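Local coordinates for Atu0111 protein (Agrobacterium tumefaciens, PDB 2FSQ) that is of unknown function but has an alpha-beta fold and belongs to the 2H clan, so a phosphoesterase-like role is possible though unproven, at residues H171-H174 against D175-F179; D116-R119 against D120-S123; K146-T149 against A150-S154. All blocks are in the same frame, centred on the assembly; numbering follows the deposited sequence. Where two conformers were deposited one is given.

Overall arrangement
The three contacts are local and follow one another along the chain in the order 2, 3, 1. Interaction 2 is the end of helix 111-121 and the 3-10 turn after it. Interaction 3 is the start of helix 150-167, and interaction 1 lies in the loop between that helix and strand 179-182. Interactions 1 and 3 are the nearest pair, with centres 15 Å apart and nearest atoms about 5 Å apart. Interaction 2 lies farther out, its centre 23 Å from interaction 1 and 28 Å from interaction 3. None of them touch. The side chain of Tyr177 in interaction 1 is about 5 Å from a bound acetic acid, probably from the crystallisation liquor.

Interaction 1. Residues H171-H174 against D175-F179; sequences HPDH and DTYEF
The carbonyl oxygen of Asp173 takes the backbone N-H of Thr176, with Thr176 N 2.9 Å from Asp173 O. The bond is bent, 135° at the hydrogen, and the donor stands above the carbonyl plane. It closes a second turn, Asp173-Thr176, which overlaps the type I turn His171-His174. The first turn has its own bond from His174 N to His171 O. The two share Asp173 and His174. One water spans them, donating to Pro172 O and accepting from Asp175 N. Another ties Asp173 to the chain that leaves the second turn. It donates to Asp173 OD2, 2.8 Å away, and accepts from Glu178 N.

The side chains of Asp173 and Tyr177 lie side by side, carboxylate and ring planes 88° apart. Asp173 OD2 comes to the ring edge, 3.8 Å from Tyr177 CD1. Tyr177 reaches this place with CG anti to its backbone N (chi1 -177°). In the middle of the second turn, Asp175 OD1 lies in the plane of the His174 ring, at its edge, 3.4 Å from His174 CD2.

The polar end of His174 looks to helix 150-167, where NE2 bonds to Asp161. Arg160 of the same helix bonds to His174 O and makes a cation-pi contact with Tyr177. His174 also touches Phe88 and Tyr177 touches Thr86. The loop thus lies against both helix 150-167 and strand 84-92 just before strand 179-182 begins.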
loop_
_atom_site.group_PDB
_atom_site.type_symbol
_atom_site.label_atom_id
_atom_site.label_comp_id
_atom_site.label_asym_id
_atom_site.label_seq_id
_atom_site.Cartn_x
_atom_site.Cartn_y
_atom_site.Cartn_z
ATOM N N HIS A 171 -1.505 -14.778 -3.536
ATOM C CA HIS A 171 -0.839 -14.807 -2.223
ATOM C C HIS A 171 -1.725 -15.526 -1.199
ATOM O O HIS A 171 -2.933 -15.663 -1.407
ATOM C CB HIS A 171 -0.563 -13.384 -1.742
ATOM C CG HIS A 171 0.433 -12.643 -2.573
ATOM N ND1 HIS A 171 0.916 -11.400 -2.213
ATOM C CD2 HIS A 171 1.040 -12.960 -3.750
ATOM C CE1 HIS A 171 1.782 -10.990 -3.124
ATOM N NE2 HIS A 171 1.887 -11.918 -4.060
ATOM N N PRO A 172 -1.123 -15.997 -0.093
ATOM C CA PRO A 172 -1.921 -16.642 0.966
ATOM C C PRO A 172 -3.098 -15.808 1.482
ATOM O O PRO A 172 -4.149 -16.358 1.796
ATOM C CB PRO A 172 -0.882 -16.889 2.080
ATOM C CG PRO A 172 0.380 -17.121 1.283
ATOM C CD PRO A 172 0.327 -16.076 0.192
ATOM N N ASP A 173 -2.931 -14.493 1.541
ATOM C CA ASP A 173 -4.008 -13.636 2.042
ATOM C C ASP A 173 -4.967 -13.157 0.935
ATOM O O ASP A 173 -5.700 -12.196 1.144
ATOM C CB ASP A 173 -3.418 -12.422 2.787
ATOM C CG ASP A 173 -2.746 -11.437 1.859
ATOM O OD1 ASP A 173 -2.614 -11.766 0.663
ATOM O OD2 ASP A 173 -2.373 -10.328 2.305
ATOM N N HIS A 174 -4.966 -13.809 -0.231
ATOM C CA HIS A 174 -5.704 -13.267 -1.380
ATOM C C HIS A 174 -7.141 -12.881 -1.035
ATOM O O HIS A 174 -7.591 -11.781 -1.362
ATOM C CB HIS A 174 -5.685 -14.227 -2.571
ATOM C CG HIS A 174 -6.415 -13.702 -3.766
ATOM N ND1 HIS A 174 -5.814 -12.908 -4.724
ATOM C CD2 HIS A 174 -7.713 -13.823 -4.134
ATOM C CE1 HIS A 174 -6.708 -12.589 -5.648
ATOM N NE2 HIS A 174 -7.872 -13.120 -5.304
ATOM N N ASP A 175 -7.860 -13.789 -0.386
ATOM C CA ASP A 175 -9.272 -13.565 -0.099
ATOM C C ASP A 175 -9.533 -12.745 1.158
ATOM O O ASP A 175 -10.677 -12.323 1.383
ATOM C CB ASP A 175 -10.004 -14.904 0.013
ATOM C CG ASP A 175 -10.166 -15.589 -1.324
ATOM O OD1 ASP A 175 -10.417 -14.896 -2.339
ATOM O OD2 ASP A 175 -10.074 -16.837 -1.342
ATOM N N THR A 176 -8.499 -12.548 1.982
ATOM C CA THR A 176 -8.618 -11.762 3.214
ATOM C C THR A 176 -7.759 -10.493 3.163
ATOM O O THR A 176 -7.407 -9.919 4.197
ATOM C CB THR A 176 -8.163 -12.595 4.415
ATOM O OG1 THR A 176 -6.862 -13.144 4.149
ATOM C CG2 THR A 176 -9.176 -13.714 4.690
ATOM N N TYR A 177 -7.468 -10.050 1.958
ATOM C CA TYR A 177 -6.571 -8.920 1.729
ATOM C C TYR A 177 -7.036 -7.636 2.415
ATOM O O TYR A 177 -8.201 -7.245 2.271
ATOM C CB TYR A 177 -6.414 -8.704 0.209
ATOM C CG TYR A 177 -5.439 -7.598 -0.127
ATOM C CD1 TYR A 177 -4.070 -7.782 0.013
ATOM C CD2 TYR A 177 -5.898 -6.355 -0.545
ATOM C CE1 TYR A 177 -3.179 -6.771 -0.258
ATOM C CE2 TYR A 177 -5.010 -5.318 -0.817
ATOM C CZ TYR A 177 -3.648 -5.523 -0.666
ATOM O OH TYR A 177 -2.750 -4.500 -0.923
ATOM N N GLU A 178 -6.119 -6.970 3.128
ATOM C CA GLU A 178 -6.417 -5.680 3.735
ATOM C C GLU A 178 -5.968 -4.528 2.817
ATOM O O GLU A 178 -4.763 -4.297 2.605
ATOM C CB GLU A 178 -5.719 -5.574 5.098
ATOM C CG GLU A 178 -6.009 -4.261 5.809
ATOM C CD GLU A 178 -5.379 -4.199 7.177
ATOM O OE1 GLU A 178 -4.139 -4.111 7.256
ATOM O OE2 GLU A 178 -6.135 -4.225 8.165
ATOM N N PHE A 179 -6.949 -3.825 2.261
ATOM C CA PHE A 179 -6.656 -2.650 1.463
ATOM C C PHE A 179 -6.141 -1.523 2.338
ATOM O O PHE A 179 -6.617 -1.315 3.448
ATOM C CB PHE A 179 -7.898 -2.191 0.697
ATOM C CG PHE A 179 -8.344 -3.156 -0.356
ATOM C CD1 PHE A 179 -7.754 -3.162 -1.616
ATOM C CD2 PHE A 179 -9.360 -4.065 -0.085
ATOM C CE1 PHE A 179 -8.179 -4.066 -2.585
ATOM C CE2 PHE A 179 -9.775 -4.957 -1.049
ATOM C CZ PHE A 179 -9.186 -4.966 -2.291
HETATM O O HOH W 1 -6.899 -16.340 0.587
HETATM O O HOH W 2 -3.581 -8.307 3.777
#

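Interaction 2. Residues D116-R119 against D120-S123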
loop_
_atom_site.group_PDB
_atom_site.type_symbol
_atom_site.label_atom_id
_atom_site.label_comp_id
_atom_site.label_asym_id
_atom_site.label_seq_id
_atom_site.Cartn_x
_atom_site.Cartn_y
_atom_site.Cartn_z
ATOM N N ASP A 116 7.376 -7.041 -19.044
ATOM C CA ASP A 116 6.970 -7.241 -20.447
ATOM C C ASP A 116 5.938 -8.366 -20.618
ATOM O O ASP A 116 4.971 -8.211 -21.373
ATOM C CB ASP A 116 8.179 -7.510 -21.356
ATOM C CG ASP A 116 9.202 -6.361 -21.364
ATOM O OD1 ASP A 116 8.854 -5.193 -21.083
ATOM O OD2 ASP A 116 10.378 -6.634 -21.696
ATOM N N TYR A 117 6.149 -9.497 -19.940
ATOM C CA TYR A 117 5.222 -10.640 -19.984
ATOM C C TYR A 117 3.832 -10.207 -19.537
ATOM O O TYR A 117 2.830 -10.516 -20.193
ATOM C CB TYR A 117 5.793 -11.810 -19.154
ATOM C CG TYR A 117 4.889 -12.998 -18.804
ATOM C CD1 TYR A 117 4.674 -14.047 -19.711
ATOM C CD2 TYR A 117 4.337 -13.123 -17.530
ATOM C CE1 TYR A 117 3.881 -15.171 -19.360
ATOM C CE2 TYR A 117 3.553 -14.236 -17.166
ATOM C CZ TYR A 117 3.327 -15.262 -18.079
ATOM O OH TYR A 117 2.541 -16.368 -17.705
ATOM N N TYR A 118 3.781 -9.438 -18.453
ATOM C CA TYR A 118 2.522 -8.957 -17.944
ATOM C C TYR A 118 1.874 -7.854 -18.786
ATOM O O TYR A 118 0.653 -7.865 -18.978
ATOM C CB TYR A 118 2.706 -8.490 -16.508
ATOM C CG TYR A 118 2.853 -9.616 -15.514
ATOM C CD1 TYR A 118 2.169 -10.821 -15.667
ATOM C CD2 TYR A 118 3.615 -9.436 -14.370
ATOM C CE1 TYR A 118 2.292 -11.843 -14.735
ATOM C CE2 TYR A 118 3.734 -10.439 -13.420
ATOM C CZ TYR A 118 3.073 -11.632 -13.609
ATOM O OH TYR A 118 3.164 -12.609 -12.655
ATOM N N ARG A 119 2.672 -6.898 -19.259
ATOM C CA ARG A 119 2.140 -5.841 -20.136
ATOM C C ARG A 119 1.407 -6.459 -21.329
ATOM O O ARG A 119 0.333 -5.988 -21.726
ATOM C CB ARG A 119 3.253 -4.903 -20.611
ATOM C CG ARG A 119 2.743 -3.670 -21.360
ATOM C CD ARG A 119 3.791 -3.141 -22.322
ATOM N NE ARG A 119 4.764 -2.234 -21.706
ATOM C CZ ARG A 119 4.609 -0.914 -21.595
ATOM N NH1 ARG A 119 3.504 -0.320 -22.033
ATOM N NH2 ARG A 119 5.568 -0.182 -21.044
ATOM N N ASP A 120 1.982 -7.534 -21.869
ATOM C CA ASP A 120 1.381 -8.281 -22.971
ATOM C C ASP A 120 0.117 -9.013 -22.533
ATOM O O ASP A 120 -0.916 -8.921 -23.186
ATOM C CB ASP A 120 2.385 -9.277 -23.564
ATOM C CG ASP A 120 1.752 -10.191 -24.607
ATOM O OD1 ASP A 120 1.091 -9.679 -25.541
ATOM O OD2 ASP A 120 1.912 -11.421 -24.485
ATOM N N ARG A 121 0.197 -9.734 -21.419
ATOM C CA ARG A 121 -0.942 -10.490 -20.932
ATOM C C ARG A 121 -2.093 -9.570 -20.576
ATOM O O ARG A 121 -3.252 -9.910 -20.818
ATOM C CB ARG A 121 -0.557 -11.310 -19.702
ATOM C CG ARG A 121 0.236 -12.531 -20.026
ATOM C CD ARG A 121 0.619 -13.271 -18.763
ATOM N NE ARG A 121 -0.501 -13.958 -18.126
ATOM C CZ ARG A 121 -1.064 -15.078 -18.570
ATOM N NH1 ARG A 121 -0.649 -15.642 -19.700
ATOM N NH2 ARG A 121 -2.065 -15.624 -17.894
ATOM N N LEU A 122 -1.770 -8.407 -20.010
ATOM C CA LEU A 122 -2.797 -7.464 -19.540
ATOM C C LEU A 122 -3.457 -6.637 -20.647
ATOM O O LEU A 122 -4.370 -5.845 -20.370
ATOM C CB LEU A 122 -2.233 -6.542 -18.461
ATOM C CG LEU A 122 -1.889 -7.240 -17.135
ATOM C CD1 LEU A 122 -0.916 -6.386 -16.332
ATOM C CD2 LEU A 122 -3.157 -7.578 -16.343
ATOM N N SER A 123 -3.008 -6.826 -21.887
ATOM C CA SER A 123 -3.598 -6.145 -23.043
ATOM C C SER A 123 -5.038 -6.577 -23.323
ATOM O O SER A 123 -5.785 -5.860 -23.990
ATOM C CB SER A 123 -2.730 -6.353 -24.287
ATOM O OG SER A 123 -1.579 -5.534 -24.224
HETATM O O HOH W 3 2.686 -12.605 -22.244
#
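Arg121 lays its CD over one face of the Tyr117 ring, one helical turn back. This is a CH-pi contact, with CD 3.6 Å from the ring centroid and 21° off the normal. The two side chains run side by side. The arginine chain bends about CG-CD (chi3 72°), and the guanidinium comes to lie nearly parallel to the ring, 15° between planes. Tyr117 OH is over one face of it, offset toward the rim. The Tyr118 ring meets the same CD at its edge.

The next layer is the helix backbone. Arg121 N bonds to Tyr117 O at 3.0 Å, and Leu122 N to Tyr118 O at 2.7 Å. A water donates to both Tyr117 O and Asp120 OD2, so that carbonyl has a second donor.

Farther out, Thr104 bonds to Tyr117 OH, and Phe167 O takes Tyr118 OH. Leu122 packs on Phe163 and Phe166, which joins the 3-10 turn after helix 111-121 to the end of helix 150-167.

The arginine thus offers its CD to the ring, NE to Phe166 O and, weakly, NH2 to Asp165 O. The CD hydrogens, next to the positive group, are probably polarised, which would favour their contact with the ring face.

Interaction 3. Residues K146-T149 against A150-S154; sequences KGAT and AEDDS
A capping box starts helix 150-167, with Thr149 at the N-cap and Asp152 three residues on. Asp152 OD2 accepts the backbone N-H of Thr149 at 3.0 Å from Thr149 N, through its anti lone pair. The hydroxyl of Thr149 donates to the same oxygen, with Thr149 OG1 2.7 Å from Asp152 OD2. This second donor comes from above the carboxylate plane, 54° out of it, so the two approach from different directions. In return Asp152 N bonds weakly to Thr149 OG1 at 3.3 Å. Thr149 OG1 sits between its own backbone N and carbonyl carbon (chi1 68°), which turns the hydroxyl to the first turn of the helix. A water also donates to Thr149 OG1 and to Glu151 OE1.

The box sits in a sharp strand-to-helix connection. Strand 142-147 ends at Gly147, and the helix begins three residues later. Asp153 reaches back across this corner. Its OD1 accepts from Gly147 N at 2.7 Å, on the syn side but 33° out of the carboxylate plane. A water donates to Asp153 OD2 and Gly147 O and makes a second link between the same residues. Gly147 CA lies 3.6 Å from Asp152 CB, so strand end and helix start are close here.

Lys146, in one of two deposited conformers, crosses Asp153 at about a right angle. In that conformer Lys146 NZ is 4.1 Å from Asp153 OD1, too far for a salt bridge, so any attraction is probably modest. The other carboxylate oxygen of Asp152, OD1, accepts from Asn132 N, next to strand 133-139. That strand pairs with 142-147, and Arg134 NE bonds to Ala148 O.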
loop_
_atom_site.group_PDB
_atom_site.type_symbol
_atom_site.label_atom_id
_atom_site.label_comp_id
_atom_site.label_asym_id
_atom_site.label_seq_id
_atom_site.Cartn_x
_atom_site.Cartn_y
_atom_site.Cartn_z
ATOM N N LYS A 146 -11.798 -0.004 3.128
ATOM C CA LYS A 146 -12.680 -0.993 2.552
ATOM C C LYS A 146 -13.560 -0.293 1.523
ATOM O O LYS A 146 -13.507 0.924 1.336
ATOM C CB LYS A 146 -13.548 -1.676 3.626
ATOM C CG LYS A 146 -12.815 -2.693 4.516
ATOM C CD LYS A 146 -13.780 -3.391 5.459
ATOM C CE LYS A 146 -14.576 -4.493 4.762
ATOM N NZ LYS A 146 -13.739 -5.551 4.131
ATOM N N GLY A 147 -14.391 -1.074 0.868
ATOM C CA GLY A 147 -15.377 -0.553 -0.086
ATOM C C GLY A 147 -16.273 0.477 0.603
ATOM O O GLY A 147 -16.598 0.361 1.800
ATOM N N ALA A 148 -16.629 1.534 -0.118
ATOM C CA ALA A 148 -17.502 2.566 0.442
ATOM C C ALA A 148 -18.815 1.913 0.869
ATOM O O ALA A 148 -19.379 2.256 1.916
ATOM C CB ALA A 148 -17.748 3.647 -0.588
ATOM N N THR A 149 -19.265 0.959 0.058
ATOM C CA THR A 149 -20.450 0.139 0.338
ATOM C C THR A 149 -20.067 -1.344 0.222
ATOM O O THR A 149 -19.015 -1.698 -0.356
ATOM C CB THR A 149 -21.593 0.421 -0.661
ATOM O OG1 THR A 149 -21.190 -0.044 -1.954
ATOM C CG2 THR A 149 -21.944 1.919 -0.715
ATOM N N ALA A 150 -20.906 -2.219 0.768
ATOM C CA ALA A 150 -20.649 -3.652 0.678
ATOM C C ALA A 150 -20.530 -4.123 -0.776
ATOM O O ALA A 150 -19.727 -4.999 -1.085
ATOM C CB ALA A 150 -21.695 -4.458 1.444
ATOM N N GLU A 151 -21.300 -3.518 -1.674
ATOM C CA GLU A 151 -21.164 -3.839 -3.087
ATOM C C GLU A 151 -19.773 -3.497 -3.636
ATOM O O GLU A 151 -19.257 -4.210 -4.493
ATOM C CB GLU A 151 -22.259 -3.113 -3.888
ATOM C CG GLU A 151 -22.347 -3.608 -5.314
ATOM C CD GLU A 151 -23.100 -2.674 -6.245
ATOM O OE1 GLU A 151 -23.214 -1.462 -5.936
ATOM O OE2 GLU A 151 -23.536 -3.142 -7.324
ATOM N N ASP A 152 -19.184 -2.383 -3.198
ATOM C CA ASP A 152 -17.817 -2.046 -3.610
ATOM C C ASP A 152 -16.803 -3.115 -3.235
ATOM O O ASP A 152 -15.901 -3.400 -4.007
ATOM C CB ASP A 152 -17.374 -0.697 -3.039
ATOM C CG ASP A 152 -18.134 0.461 -3.637
ATOM O OD1 ASP A 152 -17.968 0.680 -4.840
ATOM O OD2 ASP A 152 -18.914 1.110 -2.897
ATOM N N ASP A 153 -16.964 -3.713 -2.061
ATOM C CA ASP A 153 -16.092 -4.828 -1.677
ATOM C C ASP A 153 -16.174 -5.978 -2.685
ATOM O O ASP A 153 -15.158 -6.575 -3.057
ATOM C CB ASP A 153 -16.435 -5.338 -0.281
ATOM C CG ASP A 153 -16.160 -4.320 0.794
ATOM O OD1 ASP A 153 -15.082 -3.669 0.769
ATOM O OD2 ASP A 153 -17.042 -4.152 1.665
ATOM N N SER A 154 -17.391 -6.281 -3.127
ATOM C CA SER A 154 -17.590 -7.338 -4.102
ATOM C C SER A 154 -16.951 -6.977 -5.449
ATOM O O SER A 154 -16.319 -7.807 -6.087
ATOM C CB SER A 154 -19.084 -7.657 -4.210
ATOM O OG SER A 154 -19.336 -8.600 -5.222
HETATM O O HOH W 4 -17.335 -1.929 3.087
HETATM O O HOH W 5 -22.861 0.639 -4.105
#